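Side-chain contacts in dephospho-CoA kinase (Legionella pneumophila subsp. pneumophila, PDB 4TTR), which probably phosphorylates the 3'-hydroxyl group of dephospho-CoA with ATP, the final step of coenzyme A biosynthesis: residues Ser30-Phe35 with Ala198-Leu203; Ser37-Asn42 with Lys202-Tyr207; Pro127-Lys132 with Thr172-Glu177; Asn42-Asp47 with Glu111-Val116. All coordinates share one frame; numbering follows the deposited sequence. Where two conformers were deposited one is given.

Contact 1: Ser30-Phe35 with Ala198-Leu203; sequences STVAEF and AKVNKL. With BU2 (1,3-butanediol), chain B.
Val200 fits its two methyl groups against the side chains of Val32 and Phe35, so that one residue of helix 192-213 spans a full turn of helix 29-38. That second helix is the one that follows the P-loop, the phosphate-binding motif of this kinase family, and the contact is a buried apolar helix-helix joint behind it. The two branches of Val200 share the work. CG1, anti to the backbone N (chi1 167°), meets Phe35 CB at 3.7 Å, while CG2 lies 3.9 Å from Val32 CG1, the two valines meeting obliquely. Phe35 offers mainly its root: its CB is directed at the partner helix, but the ring then leads away and touches Lys197. Leu196 extends the seam by packing on Val32, and Val32 also touches Leu21 and Leu187, seating helix 29-38 on the sheet. At the N-terminal end of helix 29-38, Ser30 and Thr31 belong to the predicted ATP site and to the pocket that holds a 1,3-butanediol molecule in the crystal. Thr31 touches Leu193 and Leu196 of the partner helix, while its OG1 comes to 3.9 Å from C1 of the diol.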
loop_
_atom_site.group_PDB
_atom_site.type_symbol
_atom_site.label_atom_id
_atom_site.label_comp_id
_atom_site.label_asym_id
_atom_site.label_seq_id
_atom_site.Cartn_x
_atom_site.Cartn_y
_atom_site.Cartn_z
ATOM N N SER A 30 5.417 5.565 0.989
ATOM C CA SER A 30 6.564 4.733 1.333
ATOM C C SER A 30 7.551 5.541 2.174
ATOM O O SER A 30 8.274 4.987 2.996
ATOM C CB SER A 30 7.248 4.190 0.076
ATOM O OG SER A 30 8.133 5.144 -0.480
ATOM N N THR A 31 7.572 6.853 1.960
ATOM C CA THR A 31 8.387 7.747 2.773
ATOM C C THR A 31 7.792 7.842 4.174
ATOM O O THR A 31 8.515 7.857 5.172
ATOM C CB THR A 31 8.477 9.147 2.154
ATOM O OG1 THR A 31 9.017 9.049 0.831
ATOM C CG2 THR A 31 9.360 10.058 3.000
ATOM N N VAL A 32 6.466 7.904 4.236
ATOM C CA VAL A 32 5.754 7.905 5.506
ATOM C C VAL A 32 6.064 6.626 6.270
ATOM O O VAL A 32 6.303 6.663 7.473
ATOM C CB VAL A 32 4.230 8.055 5.294
ATOM C CG1 VAL A 32 3.455 7.738 6.569
ATOM C CG2 VAL A 32 3.906 9.458 4.826
ATOM N N ALA A 33 6.065 5.497 5.567
ATOM C CA ALA A 33 6.381 4.216 6.192
ATOM C C ALA A 33 7.790 4.229 6.775
ATOM O O ALA A 33 8.016 3.732 7.878
ATOM C CB ALA A 33 6.235 3.084 5.191
ATOM N N GLU A 34 8.733 4.809 6.039
ATOM C CA GLU A 34 10.117 4.881 6.492
ATOM C C GLU A 34 10.235 5.726 7.760
ATOM O O GLU A 34 10.978 5.379 8.677
ATOM C CB GLU A 34 11.014 5.448 5.382
ATOM C CG GLU A 34 12.490 5.582 5.756
ATOM C CD GLU A 34 13.145 4.256 6.121
ATOM O OE1 GLU A 34 14.219 4.280 6.759
ATOM O OE2 GLU A 34 12.596 3.189 5.766
ATOM N N PHE A 35 9.499 6.833 7.816
ATOM C CA PHE A 35 9.532 7.693 8.995
ATOM C C PHE A 35 8.983 6.948 10.212
ATOM O O PHE A 35 9.537 7.053 11.303
ATOM C CB PHE A 35 8.747 8.992 8.751
ATOM C CG PHE A 35 9.508 10.033 7.960
ATOM C CD1 PHE A 35 10.841 10.300 8.230
ATOM C CD2 PHE A 35 8.886 10.741 6.943
ATOM C CE1 PHE A 35 11.536 11.250 7.507
ATOM C CE2 PHE A 35 9.580 11.694 6.212
ATOM C CZ PHE A 35 10.905 11.948 6.495
ATOM N N ALA A 198 7.277 15.804 10.512
ATOM C CA ALA A 198 6.623 16.391 11.672
ATOM C C ALA A 198 5.234 15.793 11.847
ATOM O O ALA A 198 4.835 15.442 12.953
ATOM C CB ALA A 198 6.542 17.901 11.532
ATOM N N LYS A 199 4.506 15.663 10.747
ATOM C CA LYS A 199 3.162 15.105 10.789
ATOM C C LYS A 199 3.171 13.641 11.235
ATOM O O LYS A 199 2.335 13.232 12.040
ATOM C CB LYS A 199 2.493 15.248 9.423
ATOM C CG LYS A 199 2.055 16.672 9.130
ATOM C CD LYS A 199 1.321 16.786 7.820
ATOM C CE LYS A 199 0.579 18.105 7.728
ATOM N NZ LYS A 199 -0.184 18.201 6.464
ATOM N N VAL A 200 4.117 12.861 10.719
ATOM C CA VAL A 200 4.259 11.466 11.126
ATOM C C VAL A 200 4.547 11.376 12.626
ATOM O O VAL A 200 4.017 10.508 13.311
ATOM C CB VAL A 200 5.377 10.756 10.326
ATOM C CG1 VAL A 200 5.746 9.416 10.956
ATOM C CG2 VAL A 200 4.943 10.550 8.884
ATOM N N ASN A 201 5.382 12.278 13.130
ATOM C CA ASN A 201 5.684 12.315 14.555
ATOM C C ASN A 201 4.427 12.473 15.405
ATOM O O ASN A 201 4.246 11.757 16.382
ATOM C CB ASN A 201 6.664 13.446 14.867
ATOM C CG ASN A 201 8.033 12.934 15.260
ATOM O OD1 ASN A 201 8.316 12.730 16.441
ATOM N ND2 ASN A 201 8.888 12.709 14.269
ATOM N N LYS A 202 3.555 13.403 15.028
ATOM C CA LYS A 202 2.329 13.636 15.789
ATOM C C LYS A 202 1.378 12.447 15.708
ATOM O O LYS A 202 0.693 12.137 16.677
ATOM C CB LYS A 202 1.625 14.901 15.304
ATOM C CG LYS A 202 2.410 16.170 15.580
ATOM C CD LYS A 202 1.511 17.390 15.583
ATOM C CE LYS A 202 2.299 18.658 15.308
ATOM N NZ LYS A 202 2.732 18.746 13.885
ATOM N N LEU A 203 1.342 11.779 14.557
ATOM C CA LEU A 203 0.518 10.585 14.403
ATOM C C LEU A 203 1.074 9.472 15.280
ATOM O O LEU A 203 0.327 8.766 15.957
ATOM C CB LEU A 203 0.467 10.135 12.940
ATOM C CG LEU A 203 -0.311 11.039 11.979
ATOM C CD1 LEU A 203 -0.050 10.646 10.531
ATOM C CD2 LEU A 203 -1.799 10.991 12.280
HETATM C C1 BU2 B . 6.689 7.553 -1.986
HETATM O O1 BU2 B . 7.543 8.348 -2.782
HETATM C C2 BU2 B . 6.226 6.336 -2.760
HETATM C C3 BU2 B . 4.713 6.291 -2.743
HETATM O O3 BU2 B . 4.221 7.192 -3.710
HETATM C C4 BU2 B . 4.246 4.888 -3.060
#

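Contact 2: Ser37-Asn42 with Lys202-Tyr207; sequences SELGIN and KLHQKY
His204 is met on a face by Leu39 and at an edge by Ile41, a compact example of an aromatic ring packed by one aliphatic side chain over a face and another at its edge. The face interaction is a CH-pi contact. Leu39 CD1 stands 4.1 Å from the centroid of the His204 ring and 29° off its normal, displaced toward the root of the ring, where CD1 is 3.7 Å from His204 CG. Leu39 CB comes over the same face. The edge interaction is plain van der Waals contact: Ile41 CD1 lies close to the ring plane, 3.7 Å from His204 CE1, and Ile41 CG1 is 3.8 Å from His204 ND1. A chi1 of 169° swings the imidazole away from its own backbone N, and the histidine extends from helix 192-213 into the bend formed by residues 39-41.

Backbone hydrogen bonding makes that bend. A Schellman motif ends helix 29-38, with Gly40 as its C-prime residue at positive phi; Gly40 N bonds Ser37 O at 3.0 Å, and Ile41 N reaches back to Phe36 O. The chain thus turns from the helix after the P-loop toward strand 42-45, presenting both aliphatic residues to the same ring.

The polar interaction comes from outside the two segments: His204 ND1 is hydrogen-bonded to Tyr121 OH, whose residue also packs against Ile41. A buried imidazole can therefore sit among hydrocarbon groups, with the tyrosine hydroxyl satisfying ND1 and probably helping to set the ring's rotation.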
loop_
_atom_site.group_PDB
_atom_site.type_symbol
_atom_site.label_atom_id
_atom_site.label_comp_id
_atom_site.label_asym_id
_atom_site.label_seq_id
_atom_site.Cartn_x
_atom_site.Cartn_y
_atom_site.Cartn_z
ATOM N N SER A 37 9.085 3.743 10.504
ATOM C CA SER A 37 10.114 2.737 10.731
ATOM C C SER A 37 11.225 3.311 11.600
ATOM O O SER A 37 11.709 2.667 12.530
ATOM C CB SER A 37 10.685 2.253 9.393
ATOM O OG SER A 37 11.241 0.959 9.513
ATOM N N GLU A 38 11.613 4.541 11.289
ATOM C CA GLU A 38 12.725 5.185 11.966
ATOM C C GLU A 38 12.359 5.626 13.382
ATOM O O GLU A 38 13.235 5.987 14.165
ATOM C CB GLU A 38 13.210 6.373 11.137
ATOM C CG GLU A 38 13.873 5.952 9.832
ATOM C CD GLU A 38 14.105 7.109 8.880
ATOM O OE1 GLU A 38 13.797 8.262 9.246
ATOM O OE2 GLU A 38 14.602 6.867 7.763
ATOM N N LEU A 39 11.068 5.587 13.708
ATOM C CA LEU A 39 10.610 5.846 15.073
ATOM C C LEU A 39 10.507 4.548 15.869
ATOM O O LEU A 39 9.972 4.530 16.976
ATOM C CB LEU A 39 9.260 6.563 15.059
ATOM C CG LEU A 39 9.307 8.028 14.621
ATOM C CD1 LEU A 39 7.915 8.536 14.274
ATOM C CD2 LEU A 39 9.941 8.896 15.705
ATOM N N GLY A 40 11.011 3.461 15.290
ATOM C CA GLY A 40 11.068 2.184 15.970
ATOM C C GLY A 40 9.804 1.362 15.828
ATOM O O GLY A 40 9.606 0.396 16.565
ATOM N N ILE A 41 8.943 1.741 14.889
ATOM C CA ILE A 41 7.704 1.007 14.661
ATOM C C ILE A 41 7.912 -0.095 13.628
ATOM O O ILE A 41 8.521 0.127 12.582
ATOM C CB ILE A 41 6.568 1.939 14.190
ATOM C CG1 ILE A 41 6.311 3.034 15.229
ATOM C CG2 ILE A 41 5.288 1.146 13.928
ATOM C CD1 ILE A 41 5.974 2.518 16.633
ATOM N N ASN A 42 7.399 -1.281 13.939
ATOM C CA ASN A 42 7.408 -2.399 13.004
ATOM C C ASN A 42 6.452 -2.128 11.848
ATOM O O ASN A 42 5.256 -1.928 12.061
ATOM C CB ASN A 42 7.013 -3.700 13.710
ATOM C CG ASN A 42 8.112 -4.253 14.621
ATOM O OD1 ASN A 42 8.110 -5.440 14.940
ATOM N ND2 ASN A 42 9.045 -3.401 15.041
ATOM N N LYS A 202 3.555 13.403 15.028
ATOM C CA LYS A 202 2.329 13.636 15.789
ATOM C C LYS A 202 1.378 12.447 15.708
ATOM O O LYS A 202 0.693 12.137 16.677
ATOM C CB LYS A 202 1.625 14.901 15.304
ATOM C CG LYS A 202 2.410 16.170 15.580
ATOM C CD LYS A 202 1.511 17.390 15.583
ATOM C CE LYS A 202 2.299 18.658 15.308
ATOM N NZ LYS A 202 2.732 18.746 13.885
ATOM N N LEU A 203 1.342 11.779 14.557
ATOM C CA LEU A 203 0.518 10.585 14.403
ATOM C C LEU A 203 1.074 9.472 15.280
ATOM O O LEU A 203 0.327 8.766 15.957
ATOM C CB LEU A 203 0.467 10.135 12.940
ATOM C CG LEU A 203 -0.311 11.039 11.979
ATOM C CD1 LEU A 203 -0.050 10.646 10.531
ATOM C CD2 LEU A 203 -1.799 10.991 12.280
ATOM N N HIS A 204 2.394 9.328 15.256
ATOM C CA HIS A 204 3.096 8.366 16.094
ATOM C C HIS A 204 2.719 8.536 17.567
ATOM O O HIS A 204 2.371 7.567 18.238
ATOM C CB HIS A 204 4.608 8.519 15.893
ATOM C CG HIS A 204 5.441 7.761 16.878
ATOM N ND1 HIS A 204 5.473 6.384 16.926
ATOM C CD2 HIS A 204 6.296 8.190 17.836
ATOM C CE1 HIS A 204 6.299 5.998 17.882
ATOM N NE2 HIS A 204 6.813 7.075 18.448
ATOM N N GLN A 205 2.762 9.769 18.062
ATOM C CA GLN A 205 2.400 10.040 19.449
ATOM C C GLN A 205 0.917 9.761 19.691
ATOM O O GLN A 205 0.529 9.330 20.773
ATOM C CB GLN A 205 2.731 11.489 19.823
ATOM C CG GLN A 205 4.216 11.825 19.763
ATOM C CD GLN A 205 5.053 10.983 20.714
ATOM O OE1 GLN A 205 4.597 10.601 21.792
ATOM N NE2 GLN A 205 6.286 10.687 20.314
ATOM N N LYS A 206 0.088 10.003 18.681
ATOM C CA LYS A 206 -1.335 9.700 18.780
ATOM C C LYS A 206 -1.572 8.193 18.900
ATOM O O LYS A 206 -2.361 7.749 19.729
ATOM C CB LYS A 206 -2.077 10.253 17.566
ATOM C CG LYS A 206 -3.589 10.178 17.657
ATOM C CD LYS A 206 -4.221 10.525 16.316
ATOM C CE LYS A 206 -5.686 10.882 16.464
ATOM N NZ LYS A 206 -6.292 11.273 15.165
ATOM N N TYR A 207 -0.886 7.411 18.071
ATOM C CA TYR A 207 -1.051 5.958 18.076
ATOM C C TYR A 207 -0.514 5.330 19.362
ATOM O O TYR A 207 -1.116 4.399 19.898
ATOM C CB TYR A 207 -0.353 5.333 16.862
ATOM C CG TYR A 207 -0.947 5.726 15.526
ATOM C CD1 TYR A 207 -2.317 5.874 15.366
ATOM C CD2 TYR A 207 -0.134 5.946 14.424
ATOM C CE1 TYR A 207 -2.858 6.229 14.146
ATOM C CE2 TYR A 207 -0.666 6.303 13.202
ATOM C CZ TYR A 207 -2.028 6.442 13.068
ATOM O OH TYR A 207 -2.561 6.800 11.848
#

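Contact 3: Pro127-Lys132 with Thr172-Glu177; sequences PLLFNK and TQPNLE
The carbonyl oxygen of Phe130, hydrogen-bonded to Arg179 NH1, tethers the loop from which Leu128 and Leu129 reach across to Pro174 and Leu176. Arg179 also makes a cation-pi interaction with the Phe130 ring, so the guanidinium secures this residue through both backbone and side chain. The contact itself is wholly apolar, an instance of two irregular loops joined by a small cluster of aliphatic groups at the surface. Leu129 CD1 presses on the proline ring, 3.5 Å from Pro174 CG and 3.7 Å from Pro174 CB. Its companion CD2 also borders Pro174 CB, at 4.0 Å, so both methyls come to that corner of the ring from the same side. Leu128 reaches further along the partner loop, to Leu176. Its chi1 of 174° sets CG opposite the backbone N and carries the branched end outward; there Leu128 CD2 meets Leu176 CD2 at 3.7 Å, with the two side chains crossing at about a right angle. Leu128 CD2 is also 4.2 Å from Pro174 CG, which links the two halves of the cluster. The result connects the loop after strand 122-125 with the linker between helices 163-171 and 177-182. Leu128 rests in addition on Leu143 of strand 140-145, Leu129 on Arg179 of helix 177-182, and Leu176 on Asn24 in the loop after strand 18-23.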
loop_
_atom_site.group_PDB
_atom_site.type_symbol
_atom_site.label_atom_id
_atom_site.label_comp_id
_atom_site.label_asym_id
_atom_site.label_seq_id
_atom_site.Cartn_x
_atom_site.Cartn_y
_atom_site.Cartn_z
ATOM N N PRO A 127 -3.052 -1.848 0.151
ATOM C CA PRO A 127 -3.458 -1.071 -1.029
ATOM C C PRO A 127 -4.569 -0.060 -0.749
ATOM O O PRO A 127 -5.316 -0.209 0.218
ATOM C CB PRO A 127 -3.943 -2.146 -2.011
ATOM C CG PRO A 127 -4.339 -3.287 -1.160
ATOM C CD PRO A 127 -3.395 -3.276 0.008
ATOM N N LEU A 128 -4.666 0.953 -1.606
ATOM C CA LEU A 128 -5.644 2.029 -1.454
ATOM C C LEU A 128 -7.073 1.504 -1.310
ATOM O O LEU A 128 -7.805 1.906 -0.401
ATOM C CB LEU A 128 -5.553 2.977 -2.654
ATOM C CG LEU A 128 -6.587 4.101 -2.758
ATOM C CD1 LEU A 128 -6.450 5.081 -1.601
ATOM C CD2 LEU A 128 -6.442 4.814 -4.094
ATOM N N LEU A 129 -7.457 0.607 -2.214
ATOM C CA LEU A 129 -8.796 0.024 -2.222
ATOM C C LEU A 129 -8.800 -1.354 -1.570
ATOM O O LEU A 129 -9.311 -2.319 -2.140
ATOM C CB LEU A 129 -9.321 -0.081 -3.654
ATOM C CG LEU A 129 -9.387 1.222 -4.445
ATOM C CD1 LEU A 129 -9.626 0.910 -5.910
ATOM C CD2 LEU A 129 -10.479 2.129 -3.901
ATOM N N PHE A 130 -8.230 -1.442 -0.374
ATOM C CA PHE A 130 -8.124 -2.717 0.319
ATOM C C PHE A 130 -9.501 -3.235 0.724
ATOM O O PHE A 130 -10.386 -2.466 1.104
ATOM C CB PHE A 130 -7.223 -2.590 1.551
ATOM C CG PHE A 130 -7.805 -1.747 2.654
ATOM C CD1 PHE A 130 -7.685 -0.368 2.630
ATOM C CD2 PHE A 130 -8.460 -2.338 3.722
ATOM C CE1 PHE A 130 -8.215 0.405 3.644
ATOM C CE2 PHE A 130 -8.991 -1.569 4.740
ATOM C CZ PHE A 130 -8.869 -0.198 4.701
ATOM N N ASN A 131 -9.676 -4.549 0.622
ATOM C CA ASN A 131 -10.897 -5.195 1.077
ATOM C C ASN A 131 -10.920 -5.212 2.598
ATOM O O ASN A 131 -10.048 -5.808 3.234
ATOM C CB ASN A 131 -10.993 -6.621 0.522
ATOM C CG ASN A 131 -12.346 -7.264 0.779
ATOM O OD1 ASN A 131 -13.104 -6.830 1.646
ATOM N ND2 ASN A 131 -12.653 -8.308 0.021
ATOM N N LYS A 132 -11.921 -4.557 3.176
ATOM C CA LYS A 132 -12.010 -4.433 4.628
ATOM C C LYS A 132 -12.217 -5.803 5.258
ATOM O O LYS A 132 -11.686 -6.090 6.329
ATOM C CB LYS A 132 -13.151 -3.498 5.038
ATOM C CG LYS A 132 -13.489 -2.418 4.025
ATOM C CD LYS A 132 -14.332 -1.324 4.646
ATOM C CE LYS A 132 -13.528 -0.048 4.801
ATOM N NZ LYS A 132 -14.229 0.956 5.645
ATOM N N THR A 172 -7.642 8.785 -14.118
ATOM C CA THR A 172 -8.230 7.450 -14.080
ATOM C C THR A 172 -8.117 6.774 -12.712
ATOM O O THR A 172 -8.492 5.611 -12.557
ATOM C CB THR A 172 -7.573 6.541 -15.134
ATOM O OG1 THR A 172 -6.148 6.607 -15.004
ATOM C CG2 THR A 172 -7.975 6.981 -16.532
ATOM N N GLN A 173 -7.617 7.497 -11.718
ATOM C CA GLN A 173 -7.460 6.921 -10.387
ATOM C C GLN A 173 -8.811 6.718 -9.714
ATOM O O GLN A 173 -9.783 7.382 -10.063
ATOM C CB GLN A 173 -6.567 7.807 -9.524
ATOM C CG GLN A 173 -5.215 8.073 -10.152
ATOM C CD GLN A 173 -4.489 6.795 -10.534
ATOM O OE1 GLN A 173 -4.664 5.754 -9.902
ATOM N NE2 GLN A 173 -3.674 6.867 -11.580
ATOM N N PRO A 174 -8.879 5.788 -8.748
ATOM C CA PRO A 174 -10.149 5.553 -8.057
ATOM C C PRO A 174 -10.575 6.770 -7.255
ATOM O O PRO A 174 -9.721 7.478 -6.722
ATOM C CB PRO A 174 -9.843 4.373 -7.126
ATOM C CG PRO A 174 -8.528 3.821 -7.581
ATOM C CD PRO A 174 -7.794 4.955 -8.201
ATOM N N ASN A 175 -11.877 7.015 -7.172
ATOM C CA ASN A 175 -12.367 8.103 -6.343
ATOM C C ASN A 175 -12.084 7.782 -4.886
ATOM O O ASN A 175 -12.207 6.635 -4.455
ATOM C CB ASN A 175 -13.857 8.338 -6.577
ATOM C CG ASN A 175 -14.174 8.622 -8.031
ATOM O OD1 ASN A 175 -13.818 9.675 -8.560
ATOM N ND2 ASN A 175 -14.844 7.682 -8.686
ATOM N N LEU A 176 -11.686 8.805 -4.138
ATOM C CA LEU A 176 -11.202 8.621 -2.779
ATOM C C LEU A 176 -12.264 8.958 -1.746
ATOM O O LEU A 176 -12.051 8.745 -0.555
ATOM C CB LEU A 176 -9.967 9.490 -2.543
ATOM C CG LEU A 176 -8.867 9.374 -3.595
ATOM C CD1 LEU A 176 -7.828 10.466 -3.398
ATOM C CD2 LEU A 176 -8.229 7.998 -3.532
ATOM N N GLU A 177 -13.397 9.485 -2.206
ATOM C CA GLU A 177 -14.461 9.950 -1.318
ATOM C C GLU A 177 -14.794 8.928 -0.233
ATOM O O GLU A 177 -14.838 9.260 0.953
ATOM C CB GLU A 177 -15.721 10.278 -2.127
ATOM C CG GLU A 177 -16.878 10.821 -1.298
ATOM C CD GLU A 177 -18.045 11.284 -2.154
ATOM O OE1 GLU A 177 -17.977 11.140 -3.394
ATOM O OE2 GLU A 177 -19.033 11.796 -1.585
#

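Contact 4: Asn42-Asp47 with Glu111-Val116; sequences NVIYAD and EEQLIV
Strand 42-45, an outermost strand of the parallel sheet, is covered here by the last turn of helix 92-115, with Ile44 meeting Gln113 and Leu114. Ile44 directs its side chain at the helix. Its CD1 meets Gln113 CB at 3.7 Å and Leu114 CD2 at 3.8 Å, the isoleucine and leucine crossing at about a right angle. Gln113 runs past Ile44 in the opposite direction, its chain extended beyond CG (chi2 -169°), which carries the amide out to the strand: OE1 lies 3.5 Å from Ile44 CG1 and 3.8 Å from Ile44 CG2.

The same oxygen has a polar partner. A water accepts a hydrogen bond from Tyr45 N at 3.1 Å and donates one to Gln113 OE1 at 3.3 Å, bridging the strand backbone to the helix. The strands of the sheet are ordered 2-3-1-4-5, as in P-loop kinases of the nucleoside monophosphate kinase type, with strand 42-45 beside strand 122-125 and helix 92-115 part of the crossover between them. Ile44 makes its backbone bonds to Leu123 and Glu125 in that neighbour, while Tyr45 N, at the N-cap position of helix 46-52, is the atom that bonds the water.

Ile44 and Leu114 both touch Cys122 of strand 122-125, and Ile49 of helix 46-52 packs on Ile44 and Gln113. At the start of the strand, Asn42 approaches Val116 but spends its OD1 on a hydrogen bond from Thr118 N, just beyond the end of the helix.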
loop_
_atom_site.group_PDB
_atom_site.type_symbol
_atom_site.label_atom_id
_atom_site.label_comp_id
_atom_site.label_asym_id
_atom_site.label_seq_id
_atom_site.Cartn_x
_atom_site.Cartn_y
_atom_site.Cartn_z
ATOM N N ASN A 42 7.399 -1.281 13.939
ATOM C CA ASN A 42 7.408 -2.399 13.004
ATOM C C ASN A 42 6.452 -2.128 11.848
ATOM O O ASN A 42 5.256 -1.928 12.061
ATOM C CB ASN A 42 7.013 -3.700 13.710
ATOM C CG ASN A 42 8.112 -4.253 14.621
ATOM O OD1 ASN A 42 8.110 -5.440 14.940
ATOM N ND2 ASN A 42 9.045 -3.401 15.041
ATOM N N VAL A 43 6.980 -2.119 10.630
ATOM C CA VAL A 43 6.162 -1.909 9.443
ATOM C C VAL A 43 6.088 -3.195 8.627
ATOM O O VAL A 43 7.111 -3.732 8.209
ATOM C CB VAL A 43 6.714 -0.774 8.565
ATOM C CG1 VAL A 43 5.803 -0.535 7.366
ATOM C CG2 VAL A 43 6.860 0.499 9.382
ATOM N N ILE A 44 4.872 -3.685 8.418
ATOM C CA ILE A 44 4.642 -4.844 7.568
ATOM C C ILE A 44 4.218 -4.364 6.181
ATOM O O ILE A 44 3.207 -3.673 6.036
ATOM C CB ILE A 44 3.570 -5.781 8.162
ATOM C CG1 ILE A 44 4.003 -6.262 9.552
ATOM C CG2 ILE A 44 3.340 -6.976 7.243
ATOM C CD1 ILE A 44 2.931 -7.008 10.319
ATOM N N TYR A 45 5.006 -4.723 5.172
ATOM C CA TYR A 45 4.746 -4.311 3.794
ATOM C C TYR A 45 4.046 -5.409 3.005
ATOM O O TYR A 45 4.684 -6.360 2.559
ATOM C CB TYR A 45 6.052 -3.937 3.094
ATOM C CG TYR A 45 6.787 -2.788 3.741
ATOM C CD1 TYR A 45 6.484 -1.471 3.415
ATOM C CD2 TYR A 45 7.787 -3.018 4.676
ATOM C CE1 TYR A 45 7.156 -0.416 4.006
ATOM C CE2 TYR A 45 8.465 -1.972 5.270
ATOM C CZ TYR A 45 8.147 -0.673 4.934
ATOM O OH TYR A 45 8.822 0.367 5.530
ATOM N N ALA A 46 2.735 -5.271 2.829
ATOM C CA ALA A 46 1.955 -6.274 2.112
ATOM C C ALA A 46 2.418 -6.403 0.666
ATOM O O ALA A 46 2.307 -7.469 0.068
ATOM C CB ALA A 46 0.479 -5.933 2.158
ATOM N N ASP A 47 2.936 -5.313 0.109
ATOM C CA ASP A 47 3.425 -5.311 -1.265
ATOM C C ASP A 47 4.707 -6.125 -1.385
ATOM O O ASP A 47 4.906 -6.843 -2.367
ATOM C CB ASP A 47 3.660 -3.877 -1.745
ATOM C CG ASP A 47 4.125 -3.809 -3.191
ATOM O OD1 ASP A 47 3.926 -4.791 -3.938
ATOM O OD2 ASP A 47 4.679 -2.759 -3.584
ATOM N N GLU A 111 0.380 -12.407 9.806
ATOM C CA GLU A 111 0.166 -12.934 11.146
ATOM C C GLU A 111 1.470 -13.395 11.803
ATOM O O GLU A 111 1.656 -13.213 13.007
ATOM C CB GLU A 111 -0.849 -14.074 11.099
ATOM C CG GLU A 111 -2.282 -13.586 11.282
ATOM C CD GLU A 111 -3.326 -14.526 10.700
ATOM O OE1 GLU A 111 -2.952 -15.526 10.052
ATOM O OE2 GLU A 111 -4.531 -14.255 10.894
ATOM N N GLU A 112 2.373 -13.973 11.016
ATOM C CA GLU A 112 3.688 -14.362 11.527
ATOM C C GLU A 112 4.447 -13.152 12.053
ATOM O O GLU A 112 5.047 -13.203 13.127
ATOM C CB GLU A 112 4.519 -15.051 10.442
ATOM C CG GLU A 112 4.119 -16.487 10.169
ATOM C CD GLU A 112 4.824 -17.071 8.956
ATOM O OE1 GLU A 112 5.923 -16.590 8.601
ATOM O OE2 GLU A 112 4.272 -18.014 8.354
ATOM N N GLN A 113 4.426 -12.068 11.288
ATOM C CA GLN A 113 5.152 -10.865 11.665
ATOM C C GLN A 113 4.494 -10.153 12.843
ATOM O O GLN A 113 5.173 -9.503 13.631
ATOM C CB GLN A 113 5.260 -9.922 10.472
ATOM C CG GLN A 113 6.057 -10.509 9.323
ATOM C CD GLN A 113 6.395 -9.484 8.251
ATOM O OE1 GLN A 113 6.607 -8.307 8.543
ATOM N NE2 GLN A 113 6.447 -9.934 7.003
ATOM N N LEU A 114 3.177 -10.281 12.964
ATOM C CA LEU A 114 2.466 -9.707 14.101
ATOM C C LEU A 114 2.797 -10.439 15.395
ATOM O O LEU A 114 2.907 -9.817 16.449
ATOM C CB LEU A 114 0.953 -9.742 13.874
ATOM C CG LEU A 114 0.364 -8.727 12.893
ATOM C CD1 LEU A 114 -1.130 -8.970 12.743
ATOM C CD2 LEU A 114 0.625 -7.296 13.333
ATOM N N ILE A 115 2.945 -11.761 15.316
ATOM C CA ILE A 115 3.238 -12.562 16.501
ATOM C C ILE A 115 4.571 -12.141 17.112
ATOM O O ILE A 115 4.742 -12.185 18.326
ATOM C CB ILE A 115 3.258 -14.073 16.168
ATOM C CG1 ILE A 115 1.831 -14.569 15.941
ATOM C CG2 ILE A 115 3.889 -14.883 17.295
ATOM C CD1 ILE A 115 1.742 -15.911 15.243
ATOM N N VAL A 116 5.506 -11.725 16.264
ATOM C CA VAL A 116 6.831 -11.332 16.724
ATOM C C VAL A 116 7.022 -9.812 16.678
ATOM O O VAL A 116 8.149 -9.324 16.631
ATOM C CB VAL A 116 7.933 -12.023 15.886
ATOM C CG1 VAL A 116 7.823 -13.544 16.026
ATOM C CG2 VAL A 116 7.852 -11.612 14.422
HETATM O O HOH W 1 7.153 -6.890 5.647
#

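How the contacts relate
Contacts 1 and 2 form one continuous seam along helix 192-213, against helix 29-38 and then the turn that follows it: their centres are about 7 Å apart, and Leu39 CD1 of contact 2 lies 4.1 Å from Val200 CG1 of contact 1. Contact 4 takes over where the chain leaves contact 2, at the shared Asn42, and touches contact 1 through Val43 CG2, 3.7 Å from Ala33 O. Contact 3 stands apart, its centre about 21 Å from that of contact 1, although its nearest atoms come within about 5 Å of contact 4. Contacts 1 and 3 both border the predicted ATP site: contact 1 contains Ser30 and Thr31, and the Leu128 side chain is about 6 Å from that of Lys29.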